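Local coordinates for protein succinate dehydrogenase subunit A (PDB 7D6V) that probably oxidises succinate as the FAD-binding flavoprotein subunit of a mycobacterial succinate dehydrogenase that feeds electrons into the respiratory chain, at residues A[8-13]-A[30-35]; A[14-19]-A[34-39]. All coordinates share one frame; numbering follows the deposited sequence.

Contact 1 of 2, residues A[8-13]-A[30-35]; sequences SYDVVV and RGLRVA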
loop_
_atom_site.group_PDB
_atom_site.type_symbol
_atom_site.label_atom_id
_atom_site.label_comp_id
_atom_site.label_asym_id
_atom_site.label_seq_id
_atom_site.Cartn_x
_atom_site.Cartn_y
_atom_site.Cartn_z
ATOM N N SER A 8 26.590 -13.706 13.961
ATOM C CA SER A 8 26.298 -14.407 15.204
ATOM C C SER A 8 25.191 -13.667 15.939
ATOM O O SER A 8 25.320 -12.470 16.216
ATOM C CB SER A 8 27.547 -14.514 16.077
ATOM O OG SER A 8 27.318 -15.353 17.192
ATOM N N TYR A 9 24.109 -14.377 16.252
ATOM C CA TYR A 9 22.960 -13.796 16.929
ATOM C C TYR A 9 22.396 -14.806 17.916
ATOM O O TYR A 9 22.831 -15.957 17.978
ATOM C CB TYR A 9 21.884 -13.358 15.932
ATOM C CG TYR A 9 22.256 -12.124 15.153
ATOM C CD1 TYR A 9 21.999 -10.860 15.656
ATOM C CD2 TYR A 9 22.882 -12.222 13.919
ATOM C CE1 TYR A 9 22.344 -9.730 14.951
ATOM C CE2 TYR A 9 23.232 -11.099 13.209
ATOM C CZ TYR A 9 22.962 -9.856 13.728
ATOM O OH TYR A 9 23.309 -8.732 13.020
ATOM N N ASP A 10 21.425 -14.356 18.707
ATOM C CA ASP A 10 20.732 -15.234 19.642
ATOM C C ASP A 10 19.547 -15.938 18.994
ATOM O O ASP A 10 19.301 -17.116 19.266
ATOM C CB ASP A 10 20.252 -14.444 20.860
ATOM C CG ASP A 10 21.384 -14.039 21.776
ATOM O OD1 ASP A 10 22.305 -14.854 21.986
ATOM O OD2 ASP A 10 21.352 -12.903 22.293
ATOM N N VAL A 11 18.803 -15.233 18.148
ATOM C CA VAL A 11 17.651 -15.792 17.459
ATOM C C VAL A 11 17.585 -15.177 16.070
ATOM O O VAL A 11 17.932 -14.011 15.868
ATOM C CB VAL A 11 16.340 -15.554 18.250
ATOM C CG1 VAL A 11 16.051 -14.072 18.384
ATOM C CG2 VAL A 11 15.169 -16.277 17.603
ATOM N N VAL A 12 17.166 -15.984 15.099
ATOM C CA VAL A 12 16.937 -15.528 13.735
ATOM C C VAL A 12 15.467 -15.735 13.408
ATOM O O VAL A 12 14.951 -16.851 13.529
ATOM C CB VAL A 12 17.835 -16.267 12.726
ATOM C CG1 VAL A 12 17.479 -15.865 11.308
ATOM C CG2 VAL A 12 19.292 -15.966 12.998
ATOM N N VAL A 13 14.795 -14.664 13.004
ATOM C CA VAL A 13 13.406 -14.720 12.568
ATOM C C VAL A 13 13.397 -14.622 11.051
ATOM O O VAL A 13 13.831 -13.612 10.485
ATOM C CB VAL A 13 12.569 -13.603 13.210
ATOM C CG1 VAL A 13 11.131 -13.686 12.745
ATOM C CG2 VAL A 13 12.639 -13.699 14.720
ATOM N N ARG A 30 12.633 -9.149 25.666
ATOM C CA ARG A 30 13.237 -10.053 26.639
ATOM C C ARG A 30 14.751 -9.908 26.706
ATOM O O ARG A 30 15.369 -10.413 27.648
ATOM C CB ARG A 30 12.863 -11.498 26.322
ATOM C CG ARG A 30 11.369 -11.736 26.242
ATOM C CD ARG A 30 10.777 -12.076 27.603
ATOM N NE ARG A 30 10.778 -10.946 28.531
ATOM C CZ ARG A 30 10.026 -9.856 28.402
ATOM N NH1 ARG A 30 9.196 -9.725 27.376
ATOM N NH2 ARG A 30 10.105 -8.889 29.304
ATOM N N GLY A 31 15.361 -9.266 25.719
ATOM C CA GLY A 31 16.773 -8.949 25.757
ATOM C C GLY A 31 17.563 -9.979 24.985
ATOM O O GLY A 31 17.968 -11.002 25.539
ATOM N N LEU A 32 17.841 -9.682 23.722
ATOM C CA LEU A 32 18.380 -10.651 22.779
ATOM C C LEU A 32 18.886 -9.896 21.567
ATOM O O LEU A 32 18.383 -8.818 21.241
ATOM C CB LEU A 32 17.326 -11.677 22.341
ATOM C CG LEU A 32 16.943 -12.867 23.217
ATOM C CD1 LEU A 32 16.042 -13.812 22.447
ATOM C CD2 LEU A 32 18.174 -13.594 23.692
ATOM N N ARG A 33 19.880 -10.473 20.905
ATOM C CA ARG A 33 20.303 -10.002 19.595
ATOM C C ARG A 33 19.515 -10.764 18.540
ATOM O O ARG A 33 19.641 -11.986 18.429
ATOM C CB ARG A 33 21.804 -10.196 19.402
ATOM C CG ARG A 33 22.645 -9.630 20.522
ATOM C CD ARG A 33 24.089 -9.504 20.092
ATOM N NE ARG A 33 24.227 -8.671 18.901
ATOM C CZ ARG A 33 24.773 -9.079 17.761
ATOM N NH1 ARG A 33 24.859 -8.249 16.732
ATOM N NH2 ARG A 33 25.237 -10.315 17.650
ATOM N N VAL A 34 18.708 -10.043 17.769
ATOM C CA VAL A 34 17.763 -10.636 16.831
ATOM C C VAL A 34 18.150 -10.227 15.420
ATOM O O VAL A 34 18.408 -9.048 15.157
ATOM C CB VAL A 34 16.318 -10.207 17.140
ATOM C CG1 VAL A 34 15.334 -11.028 16.330
ATOM C CG2 VAL A 34 16.032 -10.342 18.619
ATOM N N ALA A 35 18.191 -11.200 14.517
ATOM C CA ALA A 35 18.384 -10.962 13.096
ATOM C C ALA A 35 17.062 -11.194 12.380
ATOM O O ALA A 35 16.395 -12.204 12.617
ATOM C CB ALA A 35 19.469 -11.876 12.526
#
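Ser8 meets Arg33 through its backbone: the carbonyl O receives a weak hydrogen bond from Arg33 NH2, which reaches it from the edge of the guanidinium. Next, Tyr9 offers its ring to two partners. The guanidinium of Arg33 lies nearly flat on one face, with the planes 19° apart. Ala35 CB makes a CH-pi contact with the opposite face, 3.8 Å from the ring centroid. A bend at chi3 (57°) folds the arginine back over the ring, and the small methyl of Ala35 lets the tyrosine settle close to the strand on its other side.

Asp10 turns its carboxylate to the backbone of residues 30-35. The Arg33 N-H points almost straight at Asp10 OD2 (3.2 Å), meeting it on the anti side and somewhat out of the carboxylate plane, and Asp10 N returns a bond of 3.0 Å to Arg33 O; OD1 is engaged by a salt bridge to Arg453. From Val11 onward the pairing is parallel beta structure. Ala35 N donates to Val11 O at 3.1 Å, and Val13 N to Ala35 O at 3.0 Å. Valine, branched at CB, suits these extended positions and gives each face an apolar surface. Val11 CG1 packs on Val34 CG2 at 3.7 Å with the two side chains side by side; Val12 lies on the other face with Ala35, and Val13 CG2 rests against Val34 CG1.

Joined by helix 18-30, strands 11-14 and 34-37 form a parallel beta-alpha-beta unit of the Rossmann-type FAD-binding domain, flanked by strands 204-206 and 166-169. Val13, Leu32 and Val34 pack on helix 18-30, Val11 and Leu32 on helix 427-448, and Tyr9 and Ala35 touch Phe169 of strand 166-169.

Contact 2 of 2, residues A[14-19]-A[34-39]; sequences IGAGGA and VAVVTK. With FAD (flavin-adenine dinucleotide), chain D.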
loop_
_atom_site.group_PDB
_atom_site.type_symbol
_atom_site.label_atom_id
_atom_site.label_comp_id
_atom_site.label_asym_id
_atom_site.label_seq_id
_atom_site.Cartn_x
_atom_site.Cartn_y
_atom_site.Cartn_z
ATOM N N ILE A 14 12.905 -15.663 10.391
ATOM C CA ILE A 14 13.008 -15.789 8.940
ATOM C C ILE A 14 11.697 -15.279 8.353
ATOM O O ILE A 14 10.803 -16.042 8.009
ATOM C CB ILE A 14 13.312 -17.226 8.520
ATOM C CG1 ILE A 14 14.540 -17.746 9.264
ATOM C CG2 ILE A 14 13.539 -17.311 7.024
ATOM C CD1 ILE A 14 14.923 -19.152 8.893
ATOM N N GLY A 15 11.602 -13.968 8.174
ATOM C CA GLY A 15 10.384 -13.406 7.630
ATOM C C GLY A 15 9.869 -12.230 8.423
ATOM O O GLY A 15 9.817 -12.281 9.653
ATOM N N ALA A 16 9.480 -11.162 7.733
ATOM C CA ALA A 16 8.989 -9.957 8.391
ATOM C C ALA A 16 7.562 -9.708 7.925
ATOM O O ALA A 16 7.308 -8.888 7.043
ATOM C CB ALA A 16 9.890 -8.775 8.088
ATOM N N GLY A 17 6.627 -10.400 8.561
ATOM C CA GLY A 17 5.217 -10.121 8.423
ATOM C C GLY A 17 4.699 -9.777 9.798
ATOM O O GLY A 17 5.488 -9.395 10.666
ATOM N N GLY A 18 3.397 -9.924 10.031
ATOM C CA GLY A 18 2.882 -9.671 11.365
ATOM C C GLY A 18 3.518 -10.578 12.402
ATOM O O GLY A 18 4.029 -10.112 13.426
ATOM N N ALA A 19 3.538 -11.883 12.123
ATOM C CA ALA A 19 4.070 -12.845 13.081
ATOM C C ALA A 19 5.556 -12.618 13.320
ATOM O O ALA A 19 6.011 -12.559 14.469
ATOM C CB ALA A 19 3.812 -14.266 12.586
ATOM N N VAL A 34 18.708 -10.043 17.769
ATOM C CA VAL A 34 17.763 -10.636 16.831
ATOM C C VAL A 34 18.150 -10.227 15.420
ATOM O O VAL A 34 18.408 -9.048 15.157
ATOM C CB VAL A 34 16.318 -10.207 17.140
ATOM C CG1 VAL A 34 15.334 -11.028 16.330
ATOM C CG2 VAL A 34 16.032 -10.342 18.619
ATOM N N ALA A 35 18.191 -11.200 14.517
ATOM C CA ALA A 35 18.384 -10.962 13.096
ATOM C C ALA A 35 17.062 -11.194 12.380
ATOM O O ALA A 35 16.395 -12.204 12.617
ATOM C CB ALA A 35 19.469 -11.876 12.526
ATOM N N VAL A 36 16.682 -10.259 11.519
ATOM C CA VAL A 36 15.429 -10.331 10.777
ATOM C C VAL A 36 15.791 -10.561 9.319
ATOM O O VAL A 36 16.422 -9.706 8.687
ATOM C CB VAL A 36 14.598 -9.052 10.935
ATOM C CG1 VAL A 36 13.347 -9.118 10.079
ATOM C CG2 VAL A 36 14.277 -8.792 12.379
ATOM N N VAL A 37 15.388 -11.703 8.775
ATOM C CA VAL A 37 15.688 -12.072 7.398
ATOM C C VAL A 37 14.389 -12.056 6.609
ATOM O O VAL A 37 13.407 -12.692 7.006
ATOM C CB VAL A 37 16.373 -13.446 7.319
ATOM C CG1 VAL A 37 16.680 -13.801 5.877
ATOM C CG2 VAL A 37 17.639 -13.444 8.152
ATOM N N THR A 38 14.381 -11.325 5.499
ATOM C CA THR A 38 13.189 -11.148 4.687
ATOM C C THR A 38 13.545 -11.394 3.231
ATOM O O THR A 38 14.582 -10.932 2.753
ATOM C CB THR A 38 12.613 -9.735 4.849
ATOM O OG1 THR A 38 12.275 -9.515 6.221
ATOM C CG2 THR A 38 11.355 -9.578 4.021
ATOM N N LYS A 39 12.679 -12.117 2.524
ATOM C CA LYS A 39 12.926 -12.389 1.116
ATOM C C LYS A 39 12.620 -11.179 0.243
ATOM O O LYS A 39 13.209 -11.028 -0.832
ATOM C CB LYS A 39 12.097 -13.591 0.670
ATOM C CG LYS A 39 12.809 -14.523 -0.275
ATOM C CD LYS A 39 11.815 -15.364 -1.043
ATOM C CE LYS A 39 11.451 -16.614 -0.285
ATOM N NZ LYS A 39 10.457 -17.431 -1.025
HETATM P PA FAD D . 3.677 -12.926 5.638
HETATM O O1A FAD D . 3.757 -11.604 6.306
HETATM O O2A FAD D . 2.706 -13.128 4.540
HETATM O O5B FAD D . 5.120 -13.225 5.022
HETATM C C5B FAD D . 6.079 -14.068 5.633
HETATM C C4B FAD D . 7.460 -13.447 5.516
HETATM O O4B FAD D . 8.454 -14.463 5.427
HETATM C C3B FAD D . 7.654 -12.587 4.290
HETATM O O3B FAD D . 8.345 -11.418 4.703
HETATM C C2B FAD D . 8.571 -13.389 3.404
HETATM O O2B FAD D . 9.394 -12.573 2.582
HETATM C C1B FAD D . 9.392 -14.134 4.414
HETATM N N9A FAD D . 9.980 -15.350 3.832
HETATM C C8A FAD D . 9.321 -16.357 3.260
HETATM N N7A FAD D . 10.174 -17.308 2.841
HETATM C C5A FAD D . 11.411 -16.904 3.146
HETATM C C6A FAD D . 12.776 -17.426 2.987
HETATM N N6A FAD D . 13.009 -18.609 2.399
HETATM N N1A FAD D . 13.787 -16.681 3.448
HETATM C C2A FAD D . 13.590 -15.502 4.045
HETATM N N3A FAD D . 12.382 -14.971 4.220
HETATM C C4A FAD D . 11.276 -15.613 3.801
HETATM N N1 FAD D . -6.466 -12.666 6.769
HETATM C C2 FAD D . -7.396 -12.024 7.503
HETATM O O2 FAD D . -7.527 -12.336 8.690
HETATM N N3 FAD D . -8.185 -11.068 7.013
HETATM C C4 FAD D . -8.111 -10.680 5.747
HETATM O O4 FAD D . -8.854 -9.790 5.314
HETATM C C4X FAD D . -7.125 -11.327 4.865
HETATM N N5 FAD D . -6.997 -10.980 3.575
HETATM C C5X FAD D . -6.085 -11.587 2.801
HETATM C C6 FAD D . -5.963 -11.215 1.472
HETATM C C7 FAD D . -5.030 -11.836 0.665
HETATM C C7M FAD D . -4.891 -11.444 -0.775
HETATM C C8 FAD D . -4.163 -12.895 1.222
HETATM C C8M FAD D . -3.149 -13.569 0.346
HETATM C C9 FAD D . -4.276 -13.268 2.547
HETATM C C9A FAD D . -5.209 -12.649 3.353
HETATM N N10 FAD D . -5.328 -13.027 4.693
HETATM C C10 FAD D . -6.284 -12.371 5.472
HETATM C "C1'" FAD D . -4.471 -14.058 5.265
HETATM C "C2'" FAD D . -3.387 -13.402 6.113
HETATM O "O2'" FAD D . -2.970 -12.177 5.515
HETATM C "C3'" FAD D . -2.149 -14.270 6.245
HETATM O "O3'" FAD D . -2.494 -15.444 6.967
HETATM C "C4'" FAD D . -1.058 -13.534 7.006
HETATM O "O4'" FAD D . -0.689 -12.359 6.297
HETATM C "C5'" FAD D . 0.187 -14.378 7.195
HETATM O "O5'" FAD D . 1.198 -13.531 7.722
HETATM P P FAD D . 2.657 -14.053 8.093
HETATM O O1P FAD D . 3.283 -13.016 8.957
HETATM O O2P FAD D . 2.574 -15.447 8.601
HETATM O O3P FAD D . 3.440 -14.114 6.689
#
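Ile14 and Val37 form the last parallel bridge between the two strands, with CA atoms 4.8 Å apart. The close-packed part of the contact follows at once. Gly15 N faces Val37 O, though the bend at the hydrogen and the very short separation leave this hydrogen bond weak and doubtful. The methyl of Ala16 comes in against Val36 CG1 at 4.0 Å and also lies beside Thr38 OG1; its small size suits this space between strand and turn.

Beyond this the segments part, and what lies between them is no longer protein but FAD. The backbone angles of Gly15 (phi 132°) suit glycine, and with no side chain it also leaves room for the FAD ribose at O4B. Ala16 N donates to FAD O3B at 3.2 Å, while Lys39 N makes a weak bond to O2B, and each segment thus meets one hydroxyl of the same ribose, the second only weakly. Ile14 CG2, anti to the backbone N, lies over one face of the adenine, 3.5 Å from FAD C2A. Lys39 CE lies over the other face, before NZ goes on to a salt bridge with Asp228. Gly17, at the N-cap of helix 18-30, leaves room for FAD O1A, and Ala19 N makes a weak bond to FAD O1P; the amides at this helix start would be expected to stabilise the diphosphate.

With Gly20, Gly15 and Gly17 fit the GxGxxG pattern of Rossmann-type dinucleotide-binding turns, consistent with the FAD bound here. Ala16 packs on Leu21 and Val36 on Val24 of helix 18-30, while Ile14 and Val37 face Ile174 of strand 172-179.

From the N terminus, residues 14-19 follow directly on 8-13, while 30-35 and 34-39 overlap at Val34 and Ala35. Contact 1 closes the loop from strand 11-14 through helix 18-30 to the start of strand 34-37; contact 2 closes the one from the glycine-rich turn to the end of that strand. The two loops therefore cross rather than nest, as the parallel beta-alpha-beta unit requires. A probable hydrogen bond from Val37 N to Val13 O, 3.0 Å, joins them. Contact 1 joins the N-terminal ends of the two strands, contact 2 their C-terminal ends, where FAD binds.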